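Local coordinates for SusD homolog (Bacteroides thetaiotaomicron, PDB 3SGH), which probably binds glycans at the outer membrane of the bacterium as a SusD-like lipoprotein and helps pass them to a partner transporter, at residues A[124-129]-A[136-141]; A[116-121]-A[142-147]; A[365-370]-A[394-399]; A[347-352]-A[359-364]; A[174-179]-A[225-230]. One frame throughout, in Å; residues are numbered along the deposited sequence. Where two conformers were deposited one is given.

Contact 1: residues A[124-129]-A[136-141]; sequences PYTQMK and PYDNEQ
P124 and Y137 bring the two backbones to within 4.0 Å between their CA atoms, just before the chain folds into a type I turn from Y125 to M128. The D138 carboxylate holds this turn in a fork: OD2 accepts from T126 N at 2.9 Å and 169°, while OD1 takes the hydroxyl T126 OG1 at 2.5 Å, both on syn sides. T126 OG1 sits between its backbone N and carbonyl carbon (chi1 62°), where it can meet OD1. One water seals the corner, accepting from Y125 N and Q127 N and donating to P136 O and D138 OD1, which thus has two partners. Nearby, P124 CD lies 3.8 Å from the Y137 ring centroid, a CH-pi contact over the face. This loop closure rests between helices: P124 and Y137 both pack on W77 of helix 75-84, Y137 also reaches helix 468-477, and Y125 lies on helix 140-162, its OH bonded to D150.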
# COMPACT_ATOMS: atom_id res chain seq x y z
N PRO A 124 -6.43 11.12 15.44
CA PRO A 124 -7.51 12.10 15.49
C PRO A 124 -8.18 12.21 14.12
O PRO A 124 -7.49 12.19 13.08
CB PRO A 124 -6.79 13.42 15.84
CG PRO A 124 -5.38 13.08 16.11
CD PRO A 124 -5.10 11.72 15.51
N TYR A 125 -9.50 12.34 14.11
CA TYR A 125 -10.24 12.43 12.87
C TYR A 125 -11.57 13.15 13.11
O TYR A 125 -11.68 14.34 12.77
CB TYR A 125 -10.37 11.04 12.20
CG TYR A 125 -10.99 11.08 10.81
CD1 TYR A 125 -10.21 11.22 9.68
CD2 TYR A 125 -12.37 11.01 10.66
CE1 TYR A 125 -10.77 11.29 8.40
CE2 TYR A 125 -12.95 11.08 9.36
CZ TYR A 125 -12.12 11.23 8.25
OH TYR A 125 -12.65 11.32 7.00
N THR A 126 -12.51 12.50 13.78
CA THR A 126 -13.85 13.07 14.00
C THR A 126 -13.84 14.34 14.82
O THR A 126 -14.65 15.24 14.58
CB THR A 126 -14.81 12.06 14.64
OG1 THR A 126 -14.32 11.69 15.93
CG2 THR A 126 -14.93 10.80 13.80
N GLN A 127 -12.90 14.42 15.75
CA GLN A 127 -12.85 15.50 16.74
C GLN A 127 -11.91 16.62 16.34
O GLN A 127 -11.73 17.55 17.11
CB GLN A 127 -12.42 14.94 18.10
CG GLN A 127 -13.34 13.86 18.65
CD GLN A 127 -14.78 14.29 18.65
OE1 GLN A 127 -15.18 15.15 19.45
NE2 GLN A 127 -15.58 13.69 17.78
N MSE A 128 -11.30 16.54 15.16
CA MSE A 128 -10.44 17.62 14.73
C MSE A 128 -11.21 18.87 14.35
O MSE A 128 -12.30 18.78 13.76
CB MSE A 128 -9.61 17.18 13.58
CG MSE A 128 -8.68 16.14 14.00
SE MSE A 128 -7.74 15.61 12.45
CE MSE A 128 -6.48 17.05 12.33
N LYS A 129 -10.63 20.01 14.72
CA LYS A 129 -11.16 21.34 14.42
C LYS A 129 -10.07 22.22 13.79
O LYS A 129 -8.91 22.18 14.19
CB LYS A 129 -11.67 22.00 15.70
CG LYS A 129 -12.85 21.29 16.36
CD LYS A 129 -13.39 22.04 17.60
CE LYS A 129 -14.26 21.15 18.51
NZ LYS A 129 -14.97 20.04 17.75
N PRO A 136 -8.54 15.15 20.40
CA PRO A 136 -8.67 13.76 20.82
C PRO A 136 -8.57 12.75 19.70
O PRO A 136 -8.88 13.03 18.51
CB PRO A 136 -10.08 13.72 21.45
CG PRO A 136 -10.31 15.10 21.91
CD PRO A 136 -9.69 15.96 20.82
N TYR A 137 -8.09 11.56 20.07
CA TYR A 137 -7.94 10.46 19.12
C TYR A 137 -9.26 9.71 19.00
O TYR A 137 -9.95 9.54 19.97
CB TYR A 137 -6.83 9.49 19.55
CG TYR A 137 -5.41 9.95 19.23
CD1 TYR A 137 -4.95 11.23 19.61
CD2 TYR A 137 -4.52 9.13 18.52
CE1 TYR A 137 -3.65 11.65 19.31
CE2 TYR A 137 -3.23 9.56 18.23
CZ TYR A 137 -2.80 10.82 18.64
OH TYR A 137 -1.53 11.27 18.35
N ASP A 138 -9.59 9.28 17.78
CA ASP A 138 -10.64 8.25 17.58
C ASP A 138 -10.00 6.86 17.79
O ASP A 138 -8.85 6.61 17.37
CB ASP A 138 -11.16 8.26 16.14
CG ASP A 138 -11.96 9.52 15.79
OD1 ASP A 138 -12.38 10.26 16.68
OD2 ASP A 138 -12.15 9.76 14.57
N ASN A 139 -10.72 5.93 18.41
CA ASN A 139 -10.24 4.55 18.35
C ASN A 139 -10.42 4.03 16.93
O ASN A 139 -11.02 4.70 16.09
CB ASN A 139 -10.87 3.68 19.43
CG ASN A 139 -12.35 3.42 19.23
OD1 ASN A 139 -12.89 3.62 18.17
ND2 ASN A 139 -12.99 2.98 20.27
N GLU A 140 -9.83 2.88 16.63
CA GLU A 140 -9.79 2.43 15.27
C GLU A 140 -11.19 2.13 14.73
O GLU A 140 -11.52 2.55 13.64
CB GLU A 140 -8.86 1.24 15.13
CG GLU A 140 -7.37 1.63 15.35
CD GLU A 140 -6.50 0.41 15.56
OE1 GLU A 140 -6.15 -0.20 14.54
OE2 GLU A 140 -6.17 0.05 16.74
N GLN A 141 -12.06 1.49 15.51
CA GLN A 141 -13.42 1.31 15.01
C GLN A 141 -14.04 2.65 14.58
O GLN A 141 -14.67 2.76 13.51
CB GLN A 141 -14.33 0.57 16.01
CG GLN A 141 -15.70 0.37 15.45
CD GLN A 141 -16.68 -0.06 16.51
OE1 GLN A 141 -16.76 0.54 17.58
NE2 GLN A 141 -17.43 -1.11 16.22
O HOH W 1 -10.91 12.41 16.67

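Contact 2: residues A[116-121]-A[142-147]; sequences LASLQG and TVWHAM
A117 CB points at V143, W144 and M147, where helices 100-120 and 140-162 pass each other nearly antiparallel. Such a helix pair is the building principle of an alpha-alpha superhelix, in keeping with the family's place in the TPR clan. The short segments run at 167° with their axes 11.4 Å apart, and at that separation the larger side chains of helix 140-162 reach across to the alanine. V143 CG1 comes to 4.4 Å from A117 CB, and the selenomethionine methyl, M147 CE, to 4.3 Å. That same methyl lies over one face of the W144 indole, toward its rim, while A117 CB touches the ring itself, 4.1 Å from W144 NE1. W144 carries its CG anti to the carbonyl carbon (chi1 -79°), which swings the indole across the gap to meet the first helix with its edge. S118 OG approaches this edge nearly in the ring plane, 3.4 Å from W144 CZ2; the hydroxyl's own polar needs are met by Q114 O, one turn earlier, and by R198. Helix 181-198 closes in from another side, with M195 against both W144 and M147, and W491 meets the indole steeply. The polar corner of the tryptophan is served by a water, which accepts from W144 NE1 at 3.0 Å and donates to A117 O at 2.8 Å.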
# COMPACT_ATOMS: atom_id res chain seq x y z
N LEU A 116 -2.74 6.21 7.18
CA LEU A 116 -2.13 6.48 8.48
C LEU A 116 -2.75 5.56 9.54
O LEU A 116 -2.05 5.04 10.41
CB LEU A 116 -2.25 7.97 8.83
CG LEU A 116 -1.49 8.41 10.10
CD1 LEU A 116 0.02 8.02 10.01
CD2 LEU A 116 -1.69 9.95 10.40
N ALA A 117 -4.06 5.32 9.46
CA ALA A 117 -4.74 4.38 10.38
C ALA A 117 -4.19 2.96 10.22
O ALA A 117 -4.03 2.25 11.22
CB ALA A 117 -6.27 4.37 10.18
N SER A 118 -3.90 2.57 8.98
CA SER A 118 -3.30 1.26 8.66
C SER A 118 -1.83 1.14 9.12
O SER A 118 -1.29 0.03 9.19
CB SER A 118 -3.43 0.98 7.18
OG SER A 118 -4.81 0.89 6.83
N LEU A 119 -1.20 2.27 9.41
CA LEU A 119 0.13 2.31 9.99
C LEU A 119 0.10 2.27 11.53
O LEU A 119 0.76 1.43 12.13
CB LEU A 119 0.85 3.58 9.52
CG LEU A 119 1.30 3.58 8.05
CD1 LEU A 119 1.73 4.98 7.54
CD2 LEU A 119 2.50 2.57 7.84
N GLN A 120 -0.57 3.24 12.18
CA GLN A 120 -0.43 3.43 13.61
C GLN A 120 -1.65 3.07 14.44
O GLN A 120 -1.54 2.89 15.64
CB GLN A 120 -0.02 4.88 13.95
CG GLN A 120 -1.04 5.92 13.71
CD GLN A 120 -0.60 7.25 14.28
OE1 GLN A 120 0.44 7.75 13.90
NE2 GLN A 120 -1.35 7.77 15.24
N GLY A 121 -2.80 2.96 13.80
CA GLY A 121 -4.04 2.65 14.51
C GLY A 121 -4.83 3.90 14.84
O GLY A 121 -5.18 4.67 13.92
N THR A 142 -13.85 3.68 15.40
CA THR A 142 -14.52 4.95 15.17
C THR A 142 -14.00 5.62 13.93
O THR A 142 -14.78 6.11 13.12
CB THR A 142 -14.36 5.88 16.42
OG1 THR A 142 -15.08 5.29 17.52
CG2 THR A 142 -14.91 7.26 16.14
N VAL A 143 -12.68 5.63 13.76
CA VAL A 143 -12.11 6.29 12.57
C VAL A 143 -12.44 5.52 11.29
O VAL A 143 -12.77 6.12 10.31
CB VAL A 143 -10.59 6.63 12.68
CG1 VAL A 143 -9.70 5.39 12.78
CG2 VAL A 143 -10.19 7.50 11.53
N TRP A 144 -12.38 4.19 11.31
CA TRP A 144 -12.76 3.45 10.10
C TRP A 144 -14.21 3.74 9.72
O TRP A 144 -14.51 4.02 8.56
CB TRP A 144 -12.48 1.96 10.29
CG TRP A 144 -10.99 1.64 10.10
CD1 TRP A 144 -10.06 1.50 11.07
CD2 TRP A 144 -10.28 1.50 8.85
NE1 TRP A 144 -8.85 1.24 10.55
CE2 TRP A 144 -8.93 1.27 9.18
CE3 TRP A 144 -10.65 1.54 7.52
CZ2 TRP A 144 -7.95 1.04 8.21
CZ3 TRP A 144 -9.67 1.37 6.54
CH2 TRP A 144 -8.34 1.14 6.89
N HIS A 145 -15.11 3.68 10.69
CA HIS A 145 -16.54 3.98 10.40
C HIS A 145 -16.76 5.43 9.93
O HIS A 145 -17.48 5.67 8.93
CB HIS A 145 -17.42 3.65 11.59
CG HIS A 145 -17.62 2.18 11.80
ND1 HIS A 145 -18.79 1.65 12.28
CD2 HIS A 145 -16.78 1.14 11.64
CE1 HIS A 145 -18.67 0.34 12.39
NE2 HIS A 145 -17.45 0.00 12.01
N ALA A 146 -16.11 6.39 10.61
CA ALA A 146 -16.16 7.78 10.20
C ALA A 146 -15.66 7.99 8.77
O ALA A 146 -16.28 8.75 8.04
CB ALA A 146 -15.35 8.68 11.14
N MSE A 147 -14.55 7.32 8.41
CA MSE A 147 -13.99 7.43 7.06
C MSE A 147 -14.93 6.83 6.02
O MSE A 147 -15.10 7.43 4.96
CB MSE A 147 -12.56 6.85 6.95
CG MSE A 147 -11.55 7.60 7.73
SE MSE A 147 -9.75 6.98 7.41
CE MSE A 147 -10.00 5.26 8.28
O HOH W 2 -6.27 0.73 12.04

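Contact 3: residues A[365-370]-A[394-399]; sequences ADATSI and TIKWED
K396 N donates to D366 O at 3.0 Å and 157°, from above the carbonyl plane, and this is the direct hydrogen bond between the two segments of this long loop. A water alongside accepts from I395 N at 2.8 Å and lies within donating range of both D366 O and S369 O. Side-chain packing flanks these bonds. T394 turns its methyl, CG2, toward 365-370, 3.5 Å from S369 O and similarly close to A367 O, and it crosses I370 CG2 obliquely at 3.8 Å. I395 CD1 rests on D366 CB, while K396 CB stands beside D366 O. Behind this first shell, the D366 carboxylate shapes the loop that offers the carbonyls. Its side chain, CG set opposite the backbone N (chi1 -174°), turns toward the residues that follow; OD1 accepts from T368 N and S369 N, the bonds of an Asx turn and an Asx motif, and the syn lone pair of OD2 receives S369 OG at 2.6 Å. Were D366 replaced by alanine, T368 N, S369 N and the serine hydroxyl would probably lose this acceptor, and the loop could shift its carbonyls away from the water. The pair sits on the surface, yet 394-399 is tied inward: I395 O accepts from Y344 OH of helix 340-354, T394 O from R409 of helix 403-417, and W397 packs on both helices.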
# COMPACT_ATOMS: atom_id res chain seq x y z
N ALA A 365 -2.20 -20.95 -17.12
CA ALA A 365 -2.25 -22.40 -17.30
C ALA A 365 -1.12 -23.11 -16.55
O ALA A 365 -1.02 -24.36 -16.61
CB ALA A 365 -2.17 -22.76 -18.80
N ASP A 366 -0.27 -22.36 -15.86
CA ASP A 366 0.89 -22.94 -15.18
C ASP A 366 0.49 -23.57 -13.85
O ASP A 366 0.22 -22.89 -12.87
CB ASP A 366 1.97 -21.88 -14.96
CG ASP A 366 3.25 -22.46 -14.39
OD1 ASP A 366 3.21 -23.47 -13.66
OD2 ASP A 366 4.33 -21.86 -14.62
N ALA A 367 0.44 -24.91 -13.82
CA ALA A 367 0.08 -25.64 -12.62
C ALA A 367 1.29 -26.16 -11.81
O ALA A 367 1.11 -26.77 -10.77
CB ALA A 367 -0.82 -26.85 -13.01
N THR A 368 2.51 -25.89 -12.26
CA THR A 368 3.69 -26.58 -11.72
C THR A 368 4.68 -25.64 -10.98
O THR A 368 5.31 -26.03 -9.97
CB THR A 368 4.43 -27.36 -12.83
OG1 THR A 368 4.82 -26.49 -13.90
CG2 THR A 368 3.59 -28.49 -13.43
N SER A 369 4.83 -24.43 -11.50
CA SER A 369 5.83 -23.53 -11.01
C SER A 369 5.51 -23.03 -9.60
O SER A 369 4.37 -22.68 -9.31
CB SER A 369 6.01 -22.32 -11.95
OG SER A 369 6.43 -22.71 -13.25
N ILE A 370 6.52 -22.98 -8.74
CA ILE A 370 6.30 -22.51 -7.36
C ILE A 370 7.21 -21.34 -7.04
O ILE A 370 8.21 -21.10 -7.73
CB ILE A 370 6.50 -23.65 -6.35
CG1 ILE A 370 7.93 -24.18 -6.38
CG2 ILE A 370 5.44 -24.78 -6.65
CD1 ILE A 370 8.15 -25.41 -5.50
N THR A 394 0.85 -22.33 -6.50
CA THR A 394 0.98 -22.31 -7.93
C THR A 394 -0.01 -21.34 -8.54
O THR A 394 -0.92 -20.87 -7.87
CB THR A 394 0.75 -23.75 -8.51
OG1 THR A 394 -0.54 -24.22 -8.10
CG2 THR A 394 1.85 -24.70 -8.02
N ILE A 395 0.14 -21.05 -9.83
CA ILE A 395 -0.66 -20.01 -10.48
C ILE A 395 -2.04 -20.43 -10.93
O ILE A 395 -3.04 -19.75 -10.64
CB ILE A 395 0.09 -19.47 -11.72
CG1 ILE A 395 1.48 -18.89 -11.34
CG2 ILE A 395 -0.80 -18.40 -12.49
CD1 ILE A 395 2.47 -18.94 -12.49
N LYS A 396 -2.12 -21.56 -11.65
CA LYS A 396 -3.40 -22.01 -12.22
C LYS A 396 -4.45 -22.18 -11.14
O LYS A 396 -4.19 -22.81 -10.11
CB LYS A 396 -3.24 -23.35 -12.96
CG LYS A 396 -4.52 -23.89 -13.65
CD LYS A 396 -4.61 -25.41 -13.50
CE LYS A 396 -5.41 -26.08 -14.62
NZ LYS A 396 -6.74 -25.44 -14.89
N TRP A 397 -5.62 -21.63 -11.38
CA TRP A 397 -6.75 -21.76 -10.48
C TRP A 397 -7.18 -23.22 -10.36
O TRP A 397 -7.28 -23.93 -11.37
CB TRP A 397 -7.93 -20.93 -10.94
CG TRP A 397 -8.98 -20.90 -9.88
CD1 TRP A 397 -10.08 -21.70 -9.79
CD2 TRP A 397 -8.98 -20.08 -8.72
NE1 TRP A 397 -10.77 -21.40 -8.65
CE2 TRP A 397 -10.11 -20.41 -7.97
CE3 TRP A 397 -8.13 -19.08 -8.24
CZ2 TRP A 397 -10.41 -19.79 -6.78
CZ3 TRP A 397 -8.43 -18.47 -7.07
CH2 TRP A 397 -9.56 -18.82 -6.35
N GLU A 398 -7.40 -23.63 -9.12
CA GLU A 398 -7.85 -24.97 -8.80
C GLU A 398 -9.16 -24.90 -8.02
O GLU A 398 -9.18 -24.47 -6.88
CB GLU A 398 -6.77 -25.66 -7.97
CG GLU A 398 -5.39 -25.64 -8.61
CD GLU A 398 -4.39 -26.53 -7.93
OE1 GLU A 398 -4.24 -26.40 -6.69
OE2 GLU A 398 -3.73 -27.33 -8.63
N ASP A 399 -10.26 -25.32 -8.64
CA ASP A 399 -11.60 -25.24 -8.04
C ASP A 399 -11.71 -26.09 -6.76
O ASP A 399 -12.48 -25.77 -5.86
CB ASP A 399 -12.68 -25.68 -9.05
CG ASP A 399 -13.15 -24.53 -9.99
OD1 ASP A 399 -12.93 -23.31 -9.71
OD2 ASP A 399 -13.81 -24.86 -11.02
O HOH W 3 2.41 -22.10 -11.01

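Contact 4: residues A[347-352]-A[359-364]; sequences GVRLSF and GADDYL
D361 OD1 is faced by both terminal nitrogens of R349, forming a salt bridge at the exposed side of this helix pair. R349 NH2 donates to D361 OD1 in a weak bond of 2.8 Å, bent to 128°; R349 NH1 stands on the same oxygen at a very short 2.4 Å, a value best treated as doubtful. One oxygen thus sits at the edge of the guanidinium, and the carboxylate plane is turned nearly perpendicular to it. The arginine chain runs extended from CG to NE, passing over A360 and laying one guanidinium face on L364 CD1. Next to the salt bridge the contact is apolar. F352 covers the start of the second helix: A360 CB lies 4.0 Å from the F352 centroid in a CH-pi contact over the face, and F352 CE2 is 3.6 Å from A360 N. The phenyl tip then continues onto Y363, where F352 CZ rests on a ring face, 3.6 Å from Y363 CG, the two rings oblique to each other. V348 and L364 meet tip to tip, L364 CD2 being 3.9 Å from V348 CB. G359, the N-cap residue, has a positive phi that favours glycine. Helix 340-354 and the short helix 360-364 are thus consecutive helices packed against each other, backed by F324 of helix 319-331 against V348 and by helix 403-417, whose Q413 bonds Y363 OH.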
# COMPACT_ATOMS: atom_id res chain seq x y z
N GLY A 347 -8.08 -10.29 -12.82
CA GLY A 347 -7.02 -9.53 -12.15
C GLY A 347 -5.65 -9.77 -12.77
O GLY A 347 -4.89 -8.81 -13.00
N VAL A 348 -5.33 -11.04 -13.01
CA VAL A 348 -4.03 -11.39 -13.59
C VAL A 348 -3.94 -10.79 -14.99
O VAL A 348 -2.94 -10.17 -15.35
CB VAL A 348 -3.82 -12.90 -13.65
CG1 VAL A 348 -2.47 -13.22 -14.30
CG2 VAL A 348 -3.88 -13.49 -12.23
N ARG A 349 -5.02 -10.91 -15.78
CA ARG A 349 -4.99 -10.37 -17.15
C ARG A 349 -4.90 -8.82 -17.16
O ARG A 349 -4.19 -8.24 -17.97
CB ARG A 349 -6.19 -10.83 -17.96
CG ARG A 349 -6.16 -12.32 -18.31
CD ARG A 349 -7.39 -12.70 -19.13
NE ARG A 349 -7.47 -14.15 -19.19
CZ ARG A 349 -6.76 -14.89 -20.01
NH1 ARG A 349 -5.96 -14.32 -20.90
NH2 ARG A 349 -6.88 -16.22 -19.97
N LEU A 350 -5.58 -8.17 -16.22
CA LEU A 350 -5.49 -6.71 -16.09
C LEU A 350 -4.08 -6.26 -15.74
O LEU A 350 -3.62 -5.22 -16.17
CB LEU A 350 -6.45 -6.18 -15.01
CG LEU A 350 -7.90 -6.07 -15.46
CD1 LEU A 350 -8.66 -5.65 -14.24
CD2 LEU A 350 -8.03 -5.06 -16.60
N SER A 351 -3.41 -7.03 -14.89
CA SER A 351 -2.07 -6.70 -14.43
C SER A 351 -1.09 -6.78 -15.59
O SER A 351 -0.25 -5.90 -15.78
CB SER A 351 -1.67 -7.72 -13.37
OG SER A 351 -0.34 -7.52 -12.96
N PHE A 352 -1.18 -7.86 -16.36
CA PHE A 352 -0.37 -7.98 -17.56
C PHE A 352 -0.66 -6.82 -18.50
O PHE A 352 0.26 -6.17 -18.97
CB PHE A 352 -0.64 -9.28 -18.31
CG PHE A 352 0.14 -10.47 -17.79
CD1 PHE A 352 0.06 -10.89 -16.47
CD2 PHE A 352 0.94 -11.20 -18.64
CE1 PHE A 352 0.77 -12.02 -16.03
CE2 PHE A 352 1.60 -12.34 -18.18
CZ PHE A 352 1.53 -12.73 -16.90
N GLY A 359 1.20 -12.86 -22.72
CA GLY A 359 1.36 -14.22 -22.22
C GLY A 359 0.55 -14.63 -21.01
O GLY A 359 0.83 -15.67 -20.39
N ALA A 360 -0.48 -13.86 -20.68
CA ALA A 360 -1.32 -14.20 -19.54
C ALA A 360 -1.99 -15.59 -19.64
O ALA A 360 -2.16 -16.26 -18.61
CB ALA A 360 -2.36 -13.12 -19.30
N ASP A 361 -2.33 -16.02 -20.86
CA ASP A 361 -3.03 -17.30 -21.09
C ASP A 361 -2.17 -18.44 -20.61
O ASP A 361 -2.60 -19.27 -19.82
CB ASP A 361 -3.31 -17.53 -22.59
CG ASP A 361 -4.63 -16.93 -23.05
OD1 ASP A 361 -5.30 -16.22 -22.29
OD2 ASP A 361 -4.97 -17.17 -24.23
N ASP A 362 -0.94 -18.47 -21.09
CA ASP A 362 -0.06 -19.56 -20.77
C ASP A 362 0.41 -19.46 -19.32
O ASP A 362 0.54 -20.47 -18.64
CB ASP A 362 1.11 -19.64 -21.76
CG ASP A 362 0.69 -20.14 -23.17
OD1 ASP A 362 -0.50 -20.48 -23.44
OD2 ASP A 362 1.61 -20.18 -24.02
N TYR A 363 0.59 -18.24 -18.82
CA TYR A 363 0.86 -18.05 -17.39
C TYR A 363 -0.24 -18.64 -16.51
O TYR A 363 0.03 -19.32 -15.51
CB TYR A 363 0.99 -16.53 -17.09
CG TYR A 363 1.47 -16.17 -15.71
CD1 TYR A 363 2.82 -16.24 -15.39
CD2 TYR A 363 0.59 -15.74 -14.73
CE1 TYR A 363 3.26 -15.91 -14.11
CE2 TYR A 363 1.03 -15.38 -13.48
CZ TYR A 363 2.34 -15.48 -13.16
OH TYR A 363 2.72 -15.10 -11.88
N LEU A 364 -1.49 -18.38 -16.86
CA LEU A 364 -2.61 -18.81 -16.06
C LEU A 364 -2.84 -20.31 -16.15
O LEU A 364 -3.66 -20.86 -15.38
CB LEU A 364 -3.89 -18.07 -16.49
CG LEU A 364 -4.03 -16.63 -15.95
CD1 LEU A 364 -5.19 -15.87 -16.62
CD2 LEU A 364 -4.24 -16.67 -14.46

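Contact 5: residues A[174-179]-A[225-230]; sequences DQFYKG and DSSYDT
F176 can be followed outward along strand 227-229. Its CB lies 4.0 Å from S227 OG, CG and CD1 face Y228 O, CD1 at 3.2 Å, CE1 comes to 3.6 Å from D229 CA, and CZ, at the tip, reaches the D229 carboxylate carbon. Polar links accompany this ring. Q175 NE2 donates to D229 OD1 at 2.9 Å, from above the carboxylate plane, while T230 OG1 gives its proton to a lone pair of Q175 O at 2.6 Å. Y177 crosses to the residues before the strand, its OH donating to D225 O at 2.7 Å nearly along the carbonyl axis. A phenylalanine in its place would probably leave D225 O without this donor and the ring untied at its tip. D174 OD1, accepting from F176 N and Y177 N in an Asx motif, holds the backbone from which both rings project. Backbone carbonyls are met by side-chain donors, a water joins F176 O, S226 O and Y228 N, and the loop is fastened without strand pairing.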
# COMPACT_ATOMS: atom_id res chain seq x y z
N ASP A 174 -6.58 18.54 -11.81
CA ASP A 174 -6.64 17.09 -11.67
C ASP A 174 -5.74 16.38 -12.67
O ASP A 174 -6.18 16.05 -13.77
CB ASP A 174 -8.08 16.64 -11.85
CG ASP A 174 -8.27 15.13 -11.77
OD1 ASP A 174 -7.33 14.38 -11.31
OD2 ASP A 174 -9.40 14.69 -12.15
N GLN A 175 -4.52 16.04 -12.24
CA GLN A 175 -3.60 15.27 -13.06
C GLN A 175 -3.89 13.77 -13.15
O GLN A 175 -3.26 13.05 -13.93
CB GLN A 175 -2.16 15.46 -12.57
CG GLN A 175 -1.79 14.85 -11.21
CD GLN A 175 -1.93 15.80 -10.04
OE1 GLN A 175 -2.80 16.68 -10.02
NE2 GLN A 175 -1.07 15.60 -9.02
N PHE A 176 -4.82 13.30 -12.32
CA PHE A 176 -5.16 11.86 -12.28
C PHE A 176 -6.16 11.51 -13.38
O PHE A 176 -5.90 10.61 -14.21
CB PHE A 176 -5.71 11.52 -10.89
CG PHE A 176 -4.74 11.88 -9.79
CD1 PHE A 176 -3.74 10.98 -9.41
CD2 PHE A 176 -4.77 13.12 -9.21
CE1 PHE A 176 -2.82 11.32 -8.43
CE2 PHE A 176 -3.84 13.48 -8.24
CZ PHE A 176 -2.88 12.58 -7.84
N TYR A 177 -7.26 12.24 -13.41
CA TYR A 177 -8.36 11.98 -14.35
C TYR A 177 -8.91 13.19 -15.09
O TYR A 177 -9.96 13.09 -15.74
CB TYR A 177 -9.47 11.34 -13.56
CG TYR A 177 -9.17 9.99 -12.92
CD1 TYR A 177 -8.66 8.93 -13.67
CD2 TYR A 177 -9.49 9.75 -11.59
CE1 TYR A 177 -8.45 7.67 -13.10
CE2 TYR A 177 -9.28 8.47 -11.01
CZ TYR A 177 -8.78 7.44 -11.77
OH TYR A 177 -8.61 6.22 -11.18
N LYS A 178 -8.22 14.33 -15.01
CA LYS A 178 -8.56 15.53 -15.81
C LYS A 178 -10.02 15.97 -15.62
O LYS A 178 -10.68 16.48 -16.55
CB LYS A 178 -8.26 15.27 -17.28
CG LYS A 178 -6.79 14.91 -17.56
CD LYS A 178 -6.53 14.77 -19.10
CE LYS A 178 -5.02 15.02 -19.51
NZ LYS A 178 -4.04 14.04 -18.88
N GLY A 179 -10.53 15.76 -14.41
CA GLY A 179 -11.88 16.18 -14.03
C GLY A 179 -13.00 15.22 -14.28
O GLY A 179 -14.14 15.55 -14.01
N ASP A 225 -9.02 2.82 -16.29
CA ASP A 225 -9.54 3.31 -15.04
C ASP A 225 -8.47 3.57 -13.96
O ASP A 225 -8.72 4.25 -12.95
CB ASP A 225 -10.55 2.30 -14.47
CG ASP A 225 -11.79 2.11 -15.35
OD1 ASP A 225 -12.11 3.00 -16.15
OD2 ASP A 225 -12.48 1.05 -15.23
N SER A 226 -7.29 2.98 -14.15
CA SER A 226 -6.23 3.05 -13.16
C SER A 226 -5.80 4.49 -12.92
O SER A 226 -5.82 5.30 -13.84
CB SER A 226 -5.02 2.24 -13.63
OG SER A 226 -5.38 0.83 -13.71
N SER A 227 -5.39 4.78 -11.69
CA SER A 227 -4.95 6.11 -11.30
C SER A 227 -3.45 6.20 -11.18
O SER A 227 -2.83 5.40 -10.41
CB SER A 227 -5.55 6.49 -9.94
OG SER A 227 -5.08 7.76 -9.54
N TYR A 228 -2.90 7.19 -11.88
CA TYR A 228 -1.48 7.59 -11.79
C TYR A 228 -1.32 9.11 -11.54
O TYR A 228 -2.14 9.90 -12.00
CB TYR A 228 -0.78 7.30 -13.07
CG TYR A 228 -0.61 5.85 -13.45
CD1 TYR A 228 -1.62 5.18 -14.12
CD2 TYR A 228 0.59 5.19 -13.24
CE1 TYR A 228 -1.48 3.84 -14.50
CE2 TYR A 228 0.77 3.88 -13.68
CZ TYR A 228 -0.28 3.21 -14.30
OH TYR A 228 -0.14 1.91 -14.71
N ASP A 229 -0.27 9.50 -10.82
CA ASP A 229 -0.00 10.93 -10.60
C ASP A 229 0.77 11.37 -11.84
O ASP A 229 1.99 11.30 -11.89
CB ASP A 229 0.77 11.14 -9.29
CG ASP A 229 0.88 12.62 -8.89
OD1 ASP A 229 0.79 13.49 -9.80
OD2 ASP A 229 1.08 12.87 -7.70
N THR A 230 0.04 11.76 -12.86
CA THR A 230 0.64 11.87 -14.19
C THR A 230 1.72 12.95 -14.30
O THR A 230 2.58 12.87 -15.21
CB THR A 230 -0.40 12.11 -15.31
OG1 THR A 230 -0.99 13.40 -15.16
CG2 THR A 230 -1.50 10.97 -15.33
O HOH W 4 -4.65 8.28 -14.10

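The five contacts fall into two touching pairs and one that stands apart. Contacts 1 and 2 share helix 140-162, and contact 1 is nested within the loop that contact 2 closes; Y125 CB packs on V143 CG2 at 3.6 Å. Contacts 4 and 3 follow one another along the chain, centres 12 Å apart, with I395 CG2 3.3 Å from Y363 O. These pairs lie on opposite sides of the chain's centre, with contacts 1 and 3 about 45 Å apart between centres. Contact 5 approaches contact 4 to about 7 Å between nearest atoms, without touching. No ligand lies at any of them; contacts 2 and 4 join helices of the alpha-alpha superhelix, while 1, 3 and 5 fasten its loops.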